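Local structure of BSU-2 beta-lactamase (6W5E) at residues 43-48 against 242-246; 49-55 against 237-243; 68-74 against 168-174; 137-142 against 155-159. The protein probably hydrolyses the amide bond of beta-lactam antibiotics, as a class D serine beta-lactamase of Bacillus subtilis. All blocks are in the same frame, centred on the assembly; numbering follows the deposited sequence.

Interaction 1 of 4, residues 43-48 against 242-246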
loop_
_atom_site.group_PDB
_atom_site.type_symbol
_atom_site.label_atom_id
_atom_site.label_comp_id
_atom_site.label_asym_id
_atom_site.label_seq_id
_atom_site.Cartn_x
_atom_site.Cartn_y
_atom_site.Cartn_z
ATOM N N PHE A 43 3.401 16.706 10.765
ATOM C CA PHE A 43 2.619 15.969 11.748
ATOM C C PHE A 43 2.335 16.786 12.995
ATOM O O PHE A 43 1.959 16.211 14.022
ATOM C CB PHE A 43 3.367 14.709 12.182
ATOM C CG PHE A 43 3.558 13.713 11.090
ATOM C CD1 PHE A 43 2.609 12.727 10.863
ATOM C CD2 PHE A 43 4.691 13.754 10.292
ATOM C CE1 PHE A 43 2.792 11.806 9.863
ATOM C CE2 PHE A 43 4.876 12.838 9.288
ATOM C CZ PHE A 43 3.927 11.867 9.072
ATOM N N LYS A 44 2.535 18.102 12.951
ATOM C CA LYS A 44 2.379 18.899 14.164
ATOM C C LYS A 44 0.976 18.792 14.746
ATOM O O LYS A 44 0.805 18.946 15.963
ATOM C CB LYS A 44 2.760 20.356 13.897
ATOM C CG LYS A 44 1.909 21.036 12.849
ATOM N N ASP A 45 -0.026 18.498 13.913
ATOM C CA ASP A 45 -1.401 18.359 14.376
ATOM C C ASP A 45 -1.959 16.957 14.135
ATOM O O ASP A 45 -3.178 16.760 14.187
ATOM C CB ASP A 45 -2.295 19.419 13.728
ATOM C CG ASP A 45 -2.079 20.804 14.316
ATOM O OD1 ASP A 45 -1.147 21.510 13.870
ATOM O OD2 ASP A 45 -2.842 21.182 15.232
ATOM N N THR A 46 -1.095 15.972 13.906
ATOM C CA THR A 46 -1.527 14.641 13.504
ATOM C C THR A 46 -0.720 13.599 14.264
ATOM O O THR A 46 0.496 13.728 14.402
ATOM C CB THR A 46 -1.278 14.467 12.003
ATOM O OG1 THR A 46 -1.984 15.481 11.282
ATOM C CG2 THR A 46 -1.769 13.122 11.533
ATOM N N ASP A 47 -1.394 12.567 14.756
ATOM C CA ASP A 47 -0.720 11.413 15.343
ATOM C C ASP A 47 -0.300 10.503 14.192
ATOM O O ASP A 47 -1.147 9.872 13.555
ATOM C CB ASP A 47 -1.697 10.704 16.280
ATOM C CG ASP A 47 -1.013 9.747 17.232
ATOM O OD1 ASP A 47 0.219 9.596 17.141
ATOM O OD2 ASP A 47 -1.713 9.136 18.070
ATOM N N GLY A 48 0.995 10.441 13.893
ATOM C CA GLY A 48 1.387 9.716 12.697
ATOM C C GLY A 48 2.839 9.300 12.710
ATOM O O GLY A 48 3.615 9.674 13.593
ATOM N N THR A 242 3.540 5.935 5.245
ATOM C CA THR A 242 2.946 6.953 6.098
ATOM C C THR A 242 1.678 6.395 6.719
ATOM O O THR A 242 0.878 5.748 6.035
ATOM C CB THR A 242 2.619 8.200 5.285
ATOM O OG1 THR A 242 3.820 8.661 4.664
ATOM C CG2 THR A 242 2.045 9.305 6.175
ATOM N N ASN A 243 1.506 6.629 8.020
ATOM C CA ASN A 243 0.346 6.124 8.742
ATOM C C ASN A 243 -0.085 7.187 9.744
ATOM O O ASN A 243 0.765 7.766 10.428
ATOM C CB ASN A 243 0.713 4.807 9.447
ATOM C CG ASN A 243 -0.257 4.425 10.532
ATOM O OD1 ASN A 243 -0.054 4.763 11.696
ATOM N ND2 ASN A 243 -1.316 3.708 10.167
ATOM N N VAL A 244 -1.393 7.461 9.813
ATOM C CA VAL A 244 -1.922 8.592 10.573
ATOM C C VAL A 244 -3.261 8.226 11.209
ATOM O O VAL A 244 -3.981 7.335 10.745
ATOM C CB VAL A 244 -2.097 9.867 9.700
ATOM C CG1 VAL A 244 -0.758 10.418 9.241
ATOM C CG2 VAL A 244 -3.010 9.583 8.508
ATOM N N ASP A 245 -3.610 8.969 12.266
ATOM C CA ASP A 245 -4.945 8.924 12.858
ATOM C C ASP A 245 -5.888 9.867 12.114
ATOM O O ASP A 245 -6.522 10.739 12.717
ATOM C CB ASP A 245 -4.877 9.236 14.368
ATOM C CG ASP A 245 -4.632 10.718 14.670
ATOM O OD1 ASP A 245 -3.898 11.377 13.907
ATOM O OD2 ASP A 245 -5.174 11.226 15.684
ATOM N N ASP A 246 -5.996 9.683 10.801
ATOM C CA ASP A 246 -6.708 10.576 9.891
ATOM C C ASP A 246 -6.940 9.769 8.620
ATOM O O ASP A 246 -6.695 8.561 8.594
ATOM C CB ASP A 246 -5.872 11.841 9.656
ATOM C CG ASP A 246 -6.706 13.065 9.302
ATOM O OD1 ASP A 246 -7.773 12.932 8.668
ATOM O OD2 ASP A 246 -6.277 14.188 9.644
#
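The carboxylate of D245 lies across the backbone of D47: D245 OD1 accepts from D47 N at 2.9 Å, while D245 N gives its hydrogen to D47 O, also at 2.9 Å. The two bonds differ in quality. D47 O is met almost head-on, with a C=O...N angle of 165°, whereas the D47 amide arrives 48° above the carboxylate plane and its N-H...O line is bent. The first torsion of D245 (chi1 74°) sets CG between its own backbone N and carbonyl carbon, which turns the carboxylate back over D47, where OD1 also comes 3.3 Å from D47 CB. D245 is itself the centre of an inverse gamma turn just past the strand end. The contact thus marks where strands 48-54 and 236-244 of the central antiparallel sheet begin and end side by side, G48 and V244 forming a non-hydrogen-bonded pair. V244 CA supports it with a C-H...O contact to D47 O. On the V244 side of the sheet the methyl CG1 is shared: T46 CG2 touches it at 3.7 Å, the two side chains crossing at a slant, and F43 CE1 approaches at 3.9 Å with the ring edge, its side chain at about a right angle to that of V244. T242 CG2 lies farther along the same edge, 4.3 Å from F43 CZ. Y63 stacks on the F43 ring, and I254 of helix 248-261 also packs against F43.

Interaction 2 of 4, residues 49-55 against 237-243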
loop_
_atom_site.group_PDB
_atom_site.type_symbol
_atom_site.label_atom_id
_atom_site.label_comp_id
_atom_site.label_asym_id
_atom_site.label_seq_id
_atom_site.Cartn_x
_atom_site.Cartn_y
_atom_site.Cartn_z
ATOM N N THR A 49 3.201 8.519 11.690
ATOM C CA THR A 49 4.571 8.074 11.481
ATOM C C THR A 49 4.893 8.136 9.992
ATOM O O THR A 49 4.004 8.051 9.140
ATOM C CB THR A 49 4.789 6.670 12.068
ATOM O OG1 THR A 49 6.138 6.248 11.865
ATOM C CG2 THR A 49 3.856 5.665 11.417
ATOM N N PHE A 50 6.174 8.324 9.686
ATOM C CA PHE A 50 6.660 8.348 8.312
ATOM C C PHE A 50 7.979 7.595 8.270
ATOM O O PHE A 50 8.853 7.818 9.114
ATOM C CB PHE A 50 6.891 9.792 7.839
ATOM C CG PHE A 50 7.533 9.893 6.478
ATOM C CD1 PHE A 50 6.793 9.653 5.327
ATOM C CD2 PHE A 50 8.866 10.245 6.351
ATOM C CE1 PHE A 50 7.377 9.753 4.088
ATOM C CE2 PHE A 50 9.457 10.350 5.102
ATOM C CZ PHE A 50 8.713 10.108 3.974
ATOM N N ILE A 51 8.116 6.713 7.282
ATOM C CA ILE A 51 9.313 5.903 7.095
ATOM C C ILE A 51 9.775 6.058 5.656
ATOM O O ILE A 51 8.965 5.936 4.732
ATOM C CB ILE A 51 9.041 4.418 7.392
ATOM C CG1 ILE A 51 8.447 4.246 8.792
ATOM C CG2 ILE A 51 10.332 3.631 7.227
ATOM C CD1 ILE A 51 7.610 3.015 8.935
ATOM N N LEU A 52 11.070 6.319 5.462
ATOM C CA LEU A 52 11.641 6.456 4.125
ATOM C C LEU A 52 12.920 5.640 4.056
ATOM O O LEU A 52 13.848 5.865 4.842
ATOM C CB LEU A 52 11.916 7.921 3.776
ATOM C CG LEU A 52 12.290 8.184 2.313
ATOM C CD1 LEU A 52 11.137 7.810 1.382
ATOM C CD2 LEU A 52 12.710 9.639 2.119
ATOM N N HIS A 53 12.970 4.698 3.119
ATOM C CA HIS A 53 14.125 3.830 2.941
ATOM C C HIS A 53 14.804 4.120 1.608
ATOM O O HIS A 53 14.168 4.041 0.554
ATOM C CB HIS A 53 13.733 2.355 2.994
ATOM C CG HIS A 53 14.889 1.427 2.791
ATOM N ND1 HIS A 53 15.760 1.099 3.805
ATOM C CD2 HIS A 53 15.348 0.803 1.679
ATOM C CE1 HIS A 53 16.693 0.290 3.335
ATOM N NE2 HIS A 53 16.468 0.097 2.047
ATOM N N ASP A 54 16.102 4.421 1.671
ATOM C CA ASP A 54 16.966 4.623 0.511
ATOM C C ASP A 54 17.450 3.259 0.023
ATOM O O ASP A 54 18.254 2.603 0.697
ATOM C CB ASP A 54 18.139 5.487 0.973
ATOM C CG ASP A 54 19.078 5.900 -0.151
ATOM O OD1 ASP A 54 19.219 5.166 -1.153
ATOM O OD2 ASP A 54 19.732 6.958 0.004
ATOM N N LEU A 55 16.965 2.827 -1.148
ATOM C CA LEU A 55 17.330 1.506 -1.657
ATOM C C LEU A 55 18.805 1.434 -2.044
ATOM O O LEU A 55 19.484 0.449 -1.732
ATOM C CB LEU A 55 16.427 1.122 -2.828
ATOM C CG LEU A 55 15.011 0.711 -2.408
ATOM C CD1 LEU A 55 14.043 0.801 -3.584
ATOM C CD2 LEU A 55 15.028 -0.698 -1.805
ATOM N N SER A 237 15.952 4.951 -5.941
ATOM C CA SER A 237 14.571 4.679 -5.574
ATOM C C SER A 237 14.444 4.621 -4.055
ATOM O O SER A 237 15.404 4.312 -3.343
ATOM C CB SER A 237 14.086 3.368 -6.200
ATOM O OG SER A 237 13.976 3.507 -7.607
ATOM N N TYR A 238 13.250 4.942 -3.565
ATOM C CA TYR A 238 12.997 5.041 -2.136
ATOM C C TYR A 238 11.651 4.406 -1.828
ATOM O O TYR A 238 10.709 4.533 -2.613
ATOM C CB TYR A 238 12.968 6.507 -1.685
ATOM C CG TYR A 238 14.291 7.223 -1.829
ATOM C CD1 TYR A 238 14.742 7.656 -3.071
ATOM C CD2 TYR A 238 15.083 7.473 -0.717
ATOM C CE1 TYR A 238 15.960 8.305 -3.200
ATOM C CE2 TYR A 238 16.296 8.120 -0.833
ATOM C CZ TYR A 238 16.728 8.527 -2.068
ATOM O OH TYR A 238 17.936 9.172 -2.179
ATOM N N VAL A 239 11.569 3.722 -0.687
ATOM C CA VAL A 239 10.348 3.075 -0.216
ATOM C C VAL A 239 9.796 3.897 0.942
ATOM O O VAL A 239 10.553 4.311 1.830
ATOM C CB VAL A 239 10.629 1.626 0.225
ATOM C CG1 VAL A 239 9.339 0.957 0.654
ATOM C CG2 VAL A 239 11.322 0.827 -0.895
ATOM N N PHE A 240 8.489 4.150 0.938
ATOM C CA PHE A 240 7.890 4.969 1.988
ATOM C C PHE A 240 6.646 4.317 2.581
ATOM O O PHE A 240 5.913 3.576 1.908
ATOM C CB PHE A 240 7.543 6.389 1.494
ATOM C CG PHE A 240 6.583 6.396 0.341
ATOM C CD1 PHE A 240 5.217 6.250 0.554
ATOM C CD2 PHE A 240 7.044 6.540 -0.959
ATOM C CE1 PHE A 240 4.327 6.214 -0.513
ATOM C CE2 PHE A 240 6.156 6.523 -2.027
ATOM C CZ PHE A 240 4.798 6.362 -1.798
ATOM N N VAL A 241 6.402 4.637 3.853
ATOM C CA VAL A 241 5.171 4.287 4.548
ATOM C C VAL A 241 4.772 5.469 5.414
ATOM O O VAL A 241 5.566 5.941 6.238
ATOM C CB VAL A 241 5.361 3.041 5.435
ATOM C CG1 VAL A 241 4.190 2.861 6.394
ATOM C CG2 VAL A 241 5.510 1.796 4.576
ATOM N N THR A 242 3.540 5.935 5.245
ATOM C CA THR A 242 2.946 6.953 6.098
ATOM C C THR A 242 1.678 6.395 6.719
ATOM O O THR A 242 0.878 5.748 6.035
ATOM C CB THR A 242 2.619 8.200 5.285
ATOM O OG1 THR A 242 3.820 8.661 4.664
ATOM C CG2 THR A 242 2.045 9.305 6.175
ATOM N N ASN A 243 1.506 6.629 8.020
ATOM C CA ASN A 243 0.346 6.124 8.742
ATOM C C ASN A 243 -0.085 7.187 9.744
ATOM O O ASN A 243 0.765 7.766 10.428
ATOM C CB ASN A 243 0.713 4.807 9.447
ATOM C CG ASN A 243 -0.257 4.425 10.532
ATOM O OD1 ASN A 243 -0.054 4.763 11.696
ATOM N ND2 ASN A 243 -1.316 3.708 10.167
HETATM O O HOH W 1 18.118 5.071 -3.585
#
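Seven backbone hydrogen bonds join T49-L55 to S237-N243. Three hydrogen-bonded pairs, T49 with N243, I51 with V241 and H53 with V239, supply two each; L55 N to S237 O, 3.1 Å, adds the last just beyond the strand. Between them F50, L52 and D54 face T242, F240 and Y238 as non-hydrogen-bonded pairs, and C-H...O contacts fill in, such as F240 CA to I51 O at 3.1 Å. The strand axes approach to 4.6 Å at 164°, antiparallel with a modest twist.

Apolar contacts occupy both faces. L52 CD1 wedges between Y238 CB (3.8 Å) and F240 CB (3.9 Å). On the other face I51 and V241 lie side by side, and L55 CD1 reaches V239 CG2 at 3.8 Å.

Among polar and aromatic groups, T242 OG1 sits 3.2 Å from F50 CD1, in the plane of the ring at its edge; this hydroxyl is hydrogen-bonded to T255. The D54 side chain, CG anti to its backbone N (chi1 -175°), runs alongside the Y238 ring, with carboxylate and ring planes 44° apart. A water donates to both D54 OD1 and S237 O, while D54 OD2 bonds H31.

Helix 248-261 covers the F50 and F240 face and helix 172-184 the T49 and I51 face, the sheet between helices characteristic of serine beta-lactamases and penicillin-binding proteins.

Interaction 3 of 4, residues 68-74 against 168-174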
loop_
_atom_site.group_PDB
_atom_site.type_symbol
_atom_site.label_atom_id
_atom_site.label_comp_id
_atom_site.label_asym_id
_atom_site.label_seq_id
_atom_site.Cartn_x
_atom_site.Cartn_y
_atom_site.Cartn_z
ATOM N N ALA A 68 5.632 3.775 14.620
ATOM C CA ALA A 68 6.122 2.932 13.538
ATOM C C ALA A 68 6.111 1.461 13.918
ATOM O O ALA A 68 6.005 0.600 13.036
ATOM C CB ALA A 68 7.527 3.367 13.121
ATOM N N ASN A 69 6.185 1.154 15.210
ATOM C CA ASN A 69 6.218 -0.221 15.683
ATOM C C ASN A 69 4.858 -0.745 16.123
ATOM O O ASN A 69 4.766 -1.898 16.543
ATOM C CB ASN A 69 7.236 -0.358 16.820
ATOM C CG ASN A 69 8.643 -0.539 16.304
ATOM O OD1 ASN A 69 8.898 -1.407 15.467
ATOM N ND2 ASN A 69 9.558 0.309 16.758
ATOM N N GLN A 70 3.799 0.060 16.030
ATOM C CA GLN A 70 2.474 -0.366 16.466
ATOM C C GLN A 70 1.735 -1.017 15.304
ATOM O O GLN A 70 1.505 -0.376 14.268
ATOM C CB GLN A 70 1.666 0.814 16.990
ATOM C CG GLN A 70 2.216 1.399 18.263
ATOM C CD GLN A 70 2.163 0.430 19.435
ATOM O OE1 GLN A 70 1.237 -0.381 19.556
ATOM N NE2 GLN A 70 3.156 0.517 20.313
ATOM N N ARG A 71 1.342 -2.277 15.484
ATOM C CA ARG A 71 0.575 -2.966 14.458
ATOM C C ARG A 71 -0.818 -2.367 14.356
ATOM O O ARG A 71 -1.480 -2.122 15.367
ATOM C CB ARG A 71 0.483 -4.455 14.767
ATOM C CG ARG A 71 1.772 -5.192 14.524
ATOM C CD ARG A 71 1.568 -6.676 14.661
ATOM N NE ARG A 71 2.709 -7.396 14.112
ATOM C CZ ARG A 71 3.007 -8.653 14.410
ATOM N NH1 ARG A 71 2.251 -9.344 15.266
ATOM N NH2 ARG A 71 4.064 -9.219 13.850
ATOM N N GLN A 72 -1.261 -2.125 13.125
ATOM C CA GLN A 72 -2.550 -1.504 12.871
ATOM C C GLN A 72 -3.214 -2.223 11.706
ATOM O O GLN A 72 -2.553 -2.900 10.917
ATOM C CB GLN A 72 -2.376 -0.006 12.592
ATOM C CG GLN A 72 -1.825 0.750 13.797
ATOM C CD GLN A 72 -1.377 2.138 13.449
ATOM O OE1 GLN A 72 -2.195 2.994 13.112
ATOM N NE2 GLN A 72 -0.067 2.380 13.527
ATOM N N THR A 73 -4.529 -2.076 11.595
ATOM C CA THR A 73 -5.224 -2.756 10.513
ATOM C C THR A 73 -4.830 -2.118 9.178
ATOM O O THR A 73 -4.704 -0.895 9.083
ATOM C CB THR A 73 -6.741 -2.721 10.745
ATOM O OG1 THR A 73 -7.198 -1.368 10.826
ATOM C CG2 THR A 73 -7.104 -3.458 12.054
ATOM N N PRO A 74 -4.573 -2.923 8.142
ATOM C CA PRO A 74 -3.970 -2.367 6.918
ATOM C C PRO A 74 -4.946 -1.644 6.005
ATOM O O PRO A 74 -4.502 -0.842 5.169
ATOM C CB PRO A 74 -3.383 -3.605 6.220
ATOM C CG PRO A 74 -4.256 -4.728 6.690
ATOM C CD PRO A 74 -4.591 -4.396 8.126
ATOM N N LEU A 168 -6.599 -8.686 11.057
ATOM C CA LEU A 168 -5.227 -8.581 10.578
ATOM C C LEU A 168 -4.634 -7.224 10.948
ATOM O O LEU A 168 -5.277 -6.184 10.772
ATOM C CB LEU A 168 -5.196 -8.753 9.062
ATOM C CG LEU A 168 -3.833 -8.633 8.378
ATOM C CD1 LEU A 168 -2.871 -9.701 8.857
ATOM C CD2 LEU A 168 -4.012 -8.692 6.877
ATOM N N THR A 169 -3.413 -7.240 11.481
ATOM C CA THR A 169 -2.691 -6.017 11.792
ATOM C C THR A 169 -1.250 -6.136 11.317
ATOM O O THR A 169 -0.701 -7.235 11.208
ATOM C CB THR A 169 -2.711 -5.717 13.297
ATOM O OG1 THR A 169 -1.963 -6.726 13.981
ATOM C CG2 THR A 169 -4.143 -5.684 13.831
ATOM N N ILE A 170 -0.641 -4.988 11.042
ATOM C CA ILE A 170 0.740 -4.932 10.578
ATOM C C ILE A 170 1.294 -3.569 10.969
ATOM O O ILE A 170 0.587 -2.558 10.899
ATOM C CB ILE A 170 0.822 -5.191 9.054
ATOM C CG1 ILE A 170 2.282 -5.265 8.590
ATOM C CG2 ILE A 170 0.010 -4.148 8.278
ATOM C CD1 ILE A 170 2.447 -5.660 7.146
ATOM N N SER A 171 2.541 -3.537 11.425
ATOM C CA SER A 171 3.085 -2.243 11.819
ATOM C C SER A 171 3.585 -1.493 10.591
ATOM O O SER A 171 3.879 -2.099 9.554
ATOM C CB SER A 171 4.228 -2.416 12.814
ATOM O OG SER A 171 5.406 -2.828 12.149
ATOM N N PRO A 172 3.695 -0.164 10.681
ATOM C CA PRO A 172 4.295 0.584 9.567
ATOM C C PRO A 172 5.682 0.088 9.181
ATOM O O PRO A 172 5.987 0.000 7.983
ATOM C CB PRO A 172 4.273 2.027 10.078
ATOM C CG PRO A 172 3.040 2.071 10.935
ATOM C CD PRO A 172 3.019 0.729 11.641
ATOM N N LEU A 173 6.516 -0.291 10.155
ATOM C CA LEU A 173 7.832 -0.831 9.819
ATOM C C LEU A 173 7.718 -2.176 9.106
ATOM O O LEU A 173 8.491 -2.457 8.183
ATOM C CB LEU A 173 8.707 -0.933 11.068
ATOM C CG LEU A 173 9.413 0.380 11.417
ATOM C CD1 LEU A 173 9.981 0.364 12.834
ATOM C CD2 LEU A 173 10.495 0.692 10.384
ATOM N N GLU A 174 6.755 -3.015 9.509
ATOM C CA GLU A 174 6.546 -4.285 8.813
ATOM C C GLU A 174 6.054 -4.059 7.385
ATOM O O GLU A 174 6.429 -4.804 6.467
ATOM C CB GLU A 174 5.570 -5.169 9.595
ATOM C CG GLU A 174 6.169 -5.780 10.859
ATOM C CD GLU A 174 5.157 -6.510 11.723
ATOM O OE1 GLU A 174 4.001 -6.046 11.840
ATOM O OE2 GLU A 174 5.526 -7.565 12.289
HETATM O O HOH W 2 7.326 -3.306 13.974
#
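E174 OE1 accepts two hydrogen bonds: R71 NE at 2.9 Å on its syn lone pair and S171 N, also at 2.9 Å, on its anti lone pair. The other oxygen, OE2, takes R71 NH2 at 2.7 Å, again through the syn lone pair, with an N-H...O angle of 170°. The arginine therefore grips the carboxylate side-on, one nitrogen to each oxygen, and the planes of the two groups differ by only 20°. R71 is extended from CG to NE, which carries the guanidinium past T169 OG1 to the glutamate. S171 OG in turn accepts from E174 N, completing a capping box at the start of helix 172-184; the three bonds to the carboxylate probably hold its rotation fixed.

The backbones meet as a single antiparallel bridge, Q72 N to I170 O and I170 N to Q72 O. The first donor stands well out of the carbonyl plane, 62° above it. Farther along, L173 N donates to A68 O at 3.1 Å, and a water links N69 OD1, to which it donates, with S171 OG. P74 packs CG on L168 CD2 and CB on I170 CG2, each pair 4.0 Å apart.

P172 seats the first turn of helix 172-184 on the sheet, against T49 and I51 of strand 48-54, V241 and N243 of strand 236-244, and W226 of strand 225-233. A hydrogen bond from Q72 NE2 to N243 OD1 ties the 68-74 loop to strand 236-244.

Interaction 4 of 4, residues 137-142 against 155-159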
loop_
_atom_site.group_PDB
_atom_site.type_symbol
_atom_site.label_atom_id
_atom_site.label_comp_id
_atom_site.label_asym_id
_atom_site.label_seq_id
_atom_site.Cartn_x
_atom_site.Cartn_y
_atom_site.Cartn_z
ATOM N N GLY A 137 -9.174 -17.922 -1.068
ATOM C CA GLY A 137 -9.599 -18.892 -0.069
ATOM C C GLY A 137 -8.724 -18.872 1.168
ATOM O O GLY A 137 -7.542 -18.532 1.131
ATOM N N GLU A 138 -9.334 -19.265 2.288
ATOM C CA GLU A 138 -8.699 -19.172 3.601
ATOM C C GLU A 138 -7.345 -19.869 3.645
ATOM O O GLU A 138 -6.349 -19.284 4.083
ATOM C CB GLU A 138 -9.635 -19.792 4.645
ATOM C CG GLU A 138 -9.100 -19.821 6.065
ATOM C CD GLU A 138 -9.522 -18.603 6.844
ATOM O OE1 GLU A 138 -10.152 -17.708 6.235
ATOM O OE2 GLU A 138 -9.231 -18.540 8.057
ATOM N N GLU A 139 -7.292 -21.132 3.218
ATOM C CA GLU A 139 -6.063 -21.901 3.381
ATOM C C GLU A 139 -4.926 -21.331 2.538
ATOM O O GLU A 139 -3.776 -21.266 2.992
ATOM C CB GLU A 139 -6.316 -23.367 3.030
ATOM C CG GLU A 139 -7.451 -24.009 3.827
ATOM C CD GLU A 139 -8.764 -24.083 3.048
ATOM O OE1 GLU A 139 -9.283 -23.024 2.604
ATOM O OE2 GLU A 139 -9.279 -25.222 2.901
ATOM N N ARG A 140 -5.221 -20.925 1.301
ATOM C CA ARG A 140 -4.185 -20.339 0.461
ATOM C C ARG A 140 -3.732 -18.998 1.014
ATOM O O ARG A 140 -2.534 -18.704 1.045
ATOM C CB ARG A 140 -4.696 -20.186 -0.970
ATOM C CG ARG A 140 -4.916 -21.508 -1.662
ATOM C CD ARG A 140 -4.824 -21.374 -3.160
ATOM N NE ARG A 140 -5.962 -20.657 -3.722
ATOM C CZ ARG A 140 -6.234 -20.628 -5.022
ATOM N NH1 ARG A 140 -5.443 -21.264 -5.875
ATOM N NH2 ARG A 140 -7.288 -19.960 -5.467
ATOM N N MET A 141 -4.680 -18.177 1.470
ATOM C CA MET A 141 -4.317 -16.888 2.047
ATOM C C MET A 141 -3.394 -17.066 3.247
ATOM O O MET A 141 -2.397 -16.346 3.388
ATOM C CB MET A 141 -5.581 -16.128 2.446
ATOM C CG MET A 141 -5.328 -14.670 2.799
ATOM S SD MET A 141 -4.945 -13.647 1.348
ATOM C CE MET A 141 -6.565 -13.525 0.589
ATOM N N LYS A 142 -3.707 -18.024 4.123
ATOM C CA LYS A 142 -2.916 -18.213 5.336
ATOM C C LYS A 142 -1.479 -18.606 5.009
ATOM O O LYS A 142 -0.526 -18.049 5.572
ATOM C CB LYS A 142 -3.588 -19.253 6.233
ATOM C CG LYS A 142 -2.930 -19.423 7.588
ATOM C CD LYS A 142 -3.040 -18.151 8.423
ATOM C CE LYS A 142 -2.724 -18.411 9.887
ATOM N NZ LYS A 142 -2.623 -17.148 10.663
ATOM N N ILE A 155 -6.236 -13.888 9.963
ATOM C CA ILE A 155 -7.342 -13.744 9.022
ATOM C C ILE A 155 -8.664 -14.241 9.608
ATOM O O ILE A 155 -9.627 -14.453 8.873
ATOM C CB ILE A 155 -7.033 -14.360 7.643
ATOM C CG1 ILE A 155 -6.858 -15.880 7.718
ATOM C CG2 ILE A 155 -5.775 -13.736 7.056
ATOM C CD1 ILE A 155 -6.794 -16.577 6.338
ATOM N N SER A 156 -8.730 -14.400 10.932
ATOM C CA SER A 156 -9.940 -14.905 11.572
ATOM C C SER A 156 -11.135 -13.977 11.413
ATOM O O SER A 156 -12.270 -14.413 11.632
ATOM C CB SER A 156 -9.663 -15.217 13.044
ATOM O OG SER A 156 -9.473 -14.020 13.787
ATOM N N GLY A 157 -10.917 -12.718 11.038
ATOM C CA GLY A 157 -12.027 -11.823 10.761
ATOM C C GLY A 157 -12.866 -12.208 9.558
ATOM O O GLY A 157 -13.907 -11.582 9.327
ATOM N N GLY A 158 -12.451 -13.210 8.801
ATOM C CA GLY A 158 -13.227 -13.687 7.674
ATOM C C GLY A 158 -12.514 -13.401 6.365
ATOM O O GLY A 158 -11.852 -12.370 6.198
ATOM N N ILE A 159 -12.676 -14.318 5.406
ATOM C CA ILE A 159 -11.875 -14.304 4.185
ATOM C C ILE A 159 -12.019 -12.999 3.405
ATOM O O ILE A 159 -11.079 -12.581 2.717
ATOM C CB ILE A 159 -12.184 -15.545 3.318
ATOM C CG1 ILE A 159 -11.238 -15.624 2.120
ATOM C CG2 ILE A 159 -13.641 -15.532 2.855
ATOM C CD1 ILE A 159 -9.768 -15.673 2.476
HETATM O O HOH W 3 -5.880 -16.631 10.973
#
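Helix 138-147 starts at E138, directly after G137 at the N-cap, and presents its first turn to the type I turn I155-G158 and the residue after it, I159, with the nearest CA atoms 5.8 Å apart at E138 and I159. The positive phi of G137 (89°) marks the break from the preceding helix, and its carbonyl accepts from M141 N. Contact falls to two isoleucines. I155 CD1 reaches into the helix flank and touches E138 CD at 3.4 Å, the two side chains running antiparallel alongside each other. The glutamate is bent at chi2 (93°), which curls its carboxylate over the methyl; its two oxygens lie at 3.5 and 3.6 Å from I155 CD1, OE1 and OE2 respectively. The same methyl comes 4.1 Å from M141 CB. I159, with CG1 anti to its backbone N (chi1 -173°), sends CD1 against the helix start, 3.6 Å from both G137 C and E138 N. Polar linkage is slight: a water accepts from I155 N at 2.9 Å and, weakly, from K142 NZ, which also bonds E153 O. M141 continues inward to helices 81-88 and 126-136. A turn from the loop between helices 138-147 and 172-184 thus packs on a helix N-terminus, within the helical region that accompanies the sheet in the serine beta-lactamase fold.

In the fold
Interactions 1 and 2 are consecutive lengths of one strand pairing, 48-54 with 236-244, sharing T242 and N243; their centres are about 15 Å apart, and the F43 ring touches F50. Together they join the first and last strands of the sheet along the chain. The segments of interactions 3 and 4 fall between these in sequence, those of 4 inside those of 3. Interaction 3, centred about 14 Å from both, touches both sheet contacts through its loop and the start of helix 172-184. Interaction 4 lies farther off in the helical region, about 18 Å from interaction 3 between centres, with nearest atoms about 5 Å apart. The series thus runs from sheet to helical part within one penicillin-binding-type domain.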